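PDB 3D7N: flavodoxin, WrbA-like protein from Agrobacterium tumefaciens, which probably binds FMN and transfers electrons in a flavodoxin-like fold, consistent with an NAD(P)H:quinone oxidoreductase of the WrbA type. Local coordinates for residues 25-30 against 171-176. Sequence-based numbering, arbitrary orientation.
Sequences EAVAEG and ETARLY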
# COMPACT_ATOMS: atom_id res chain seq x y z
N GLU A 25 -9.82 -20.47 -13.90
CA GLU A 25 -9.77 -21.45 -14.97
C GLU A 25 -8.78 -21.03 -16.06
O GLU A 25 -7.98 -21.82 -16.52
CB GLU A 25 -11.18 -21.71 -15.55
CG GLU A 25 -12.10 -22.48 -14.58
CD GLU A 25 -13.59 -22.42 -14.92
OE1 GLU A 25 -14.14 -21.36 -15.30
OE2 GLU A 25 -14.26 -23.46 -14.77
N ALA A 26 -8.81 -19.76 -16.43
CA ALA A 26 -7.88 -19.21 -17.41
C ALA A 26 -6.39 -19.32 -16.99
O ALA A 26 -5.53 -19.74 -17.79
CB ALA A 26 -8.28 -17.75 -17.72
N VAL A 27 -6.10 -18.96 -15.74
CA VAL A 27 -4.75 -19.08 -15.19
C VAL A 27 -4.38 -20.56 -15.09
O VAL A 27 -3.31 -20.94 -15.56
CB VAL A 27 -4.63 -18.34 -13.81
CG1 VAL A 27 -3.21 -18.52 -13.14
CG2 VAL A 27 -5.01 -16.85 -13.97
N ALA A 28 -5.27 -21.40 -14.56
CA ALA A 28 -5.05 -22.85 -14.55
C ALA A 28 -4.71 -23.43 -15.94
O ALA A 28 -3.77 -24.19 -16.09
CB ALA A 28 -6.26 -23.55 -13.96
N GLU A 29 -5.48 -23.05 -16.96
CA GLU A 29 -5.19 -23.42 -18.35
C GLU A 29 -3.78 -23.03 -18.80
O GLU A 29 -3.08 -23.85 -19.37
CB GLU A 29 -6.23 -22.76 -19.27
CG GLU A 29 -6.09 -23.05 -20.74
CD GLU A 29 -7.28 -22.51 -21.52
OE1 GLU A 29 -8.33 -22.29 -20.89
OE2 GLU A 29 -7.17 -22.30 -22.74
N GLY A 30 -3.35 -21.80 -18.54
CA GLY A 30 -2.01 -21.37 -18.94
C GLY A 30 -0.88 -22.11 -18.24
O GLY A 30 0.13 -22.47 -18.87
N GLU A 171 -7.25 -13.94 -21.68
CA GLU A 171 -6.02 -14.24 -22.39
C GLU A 171 -4.75 -13.79 -21.63
O GLU A 171 -3.80 -14.58 -21.45
CB GLU A 171 -6.08 -13.66 -23.81
CG GLU A 171 -4.82 -13.85 -24.69
CD GLU A 171 -4.40 -15.31 -24.92
OE1 GLU A 171 -5.14 -16.22 -24.49
OE2 GLU A 171 -3.34 -15.53 -25.56
N THR A 172 -4.76 -12.55 -21.15
CA THR A 172 -3.67 -12.04 -20.31
C THR A 172 -3.54 -12.90 -19.06
O THR A 172 -2.43 -13.27 -18.66
CB THR A 172 -3.72 -10.42 -20.10
OG1 THR A 172 -5.03 -9.92 -20.30
CG2 THR A 172 -2.87 -9.69 -21.25
N ALA A 173 -4.67 -13.30 -18.49
CA ALA A 173 -4.64 -14.24 -17.36
C ALA A 173 -3.97 -15.58 -17.71
O ALA A 173 -3.13 -16.10 -16.97
CB ALA A 173 -6.06 -14.47 -16.80
N ARG A 174 -4.33 -16.15 -18.85
CA ARG A 174 -3.79 -17.46 -19.27
C ARG A 174 -2.27 -17.39 -19.54
O ARG A 174 -1.51 -18.26 -19.16
CB ARG A 174 -4.53 -17.92 -20.54
CG ARG A 174 -4.07 -19.25 -21.08
CD ARG A 174 -4.49 -19.45 -22.51
NE ARG A 174 -3.75 -18.58 -23.41
CZ ARG A 174 -2.48 -18.77 -23.77
NH1 ARG A 174 -1.77 -19.81 -23.33
NH2 ARG A 174 -1.91 -17.92 -24.63
N LEU A 175 -1.85 -16.33 -20.23
CA LEU A 175 -0.43 -16.05 -20.46
C LEU A 175 0.30 -15.97 -19.14
O LEU A 175 1.37 -16.53 -18.99
CB LEU A 175 -0.25 -14.71 -21.22
CG LEU A 175 -0.19 -14.57 -22.73
CD1 LEU A 175 0.12 -15.90 -23.46
CD2 LEU A 175 -1.41 -13.89 -23.29
N TYR A 176 -0.30 -15.27 -18.16
CA TYR A 176 0.30 -15.18 -16.83
C TYR A 176 0.50 -16.55 -16.16
O TYR A 176 1.53 -16.78 -15.52
CB TYR A 176 -0.57 -14.34 -15.91
CG TYR A 176 0.01 -14.13 -14.50
CD1 TYR A 176 1.21 -13.41 -14.31
CD2 TYR A 176 -0.65 -14.61 -13.36
CE1 TYR A 176 1.75 -13.19 -13.07
CE2 TYR A 176 -0.13 -14.38 -12.09
CZ TYR A 176 1.08 -13.65 -11.94
OH TYR A 176 1.62 -13.40 -10.68
O HOH W 1 -2.62 -22.49 -22.46
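Ala-173 and Arg-174 of helix 167-186 meet Ala-26, Val-27 and Gly-30 of helix 19-31 in a worked example of how small residues let two helices lie close, their local axes 6.7 Å apart at 40°. Gly-30, lacking a side chain, allows its CA within 4.3 Å of Arg-174 CA. Glu-171 enters indirectly, by gripping Arg-174: NE donates to OE1 and NH2 to OE2, each over 2.9 Å and nearly straight, a side-on pair in the guanidinium plane. Ala-173 CB lies 3.8 Å from Val-27 CG2, the branch beside the backbone N, and also against Ala-26 CB. Arg-174, with CG anti to its backbone N (chi1 180°), lays CB and CG over the carbonyl oxygen of Ala-26. Arg-174 CG also rests 3.6 Å from Gly-30 CA. A bend at chi3 then turns the guanidinium back to Glu-171, while NH1 donates to a water that reaches Glu-29 O weakly. The Tyr-176 hydroxyl hydrogen-bonds Val-126 O and Gly-96 N, tying helix 167-186 to strands 124-126 and 93-100. Weakly polar CA-H...O contacts, Arg-174 CA to Ala-26 O and Gly-30 CA to Arg-174 O, both 3.2 Å, imply cohesion alongside alanine–valine packing; the nearby, unbonded Glu-29 carboxylate may add modest attraction to the guanidinium.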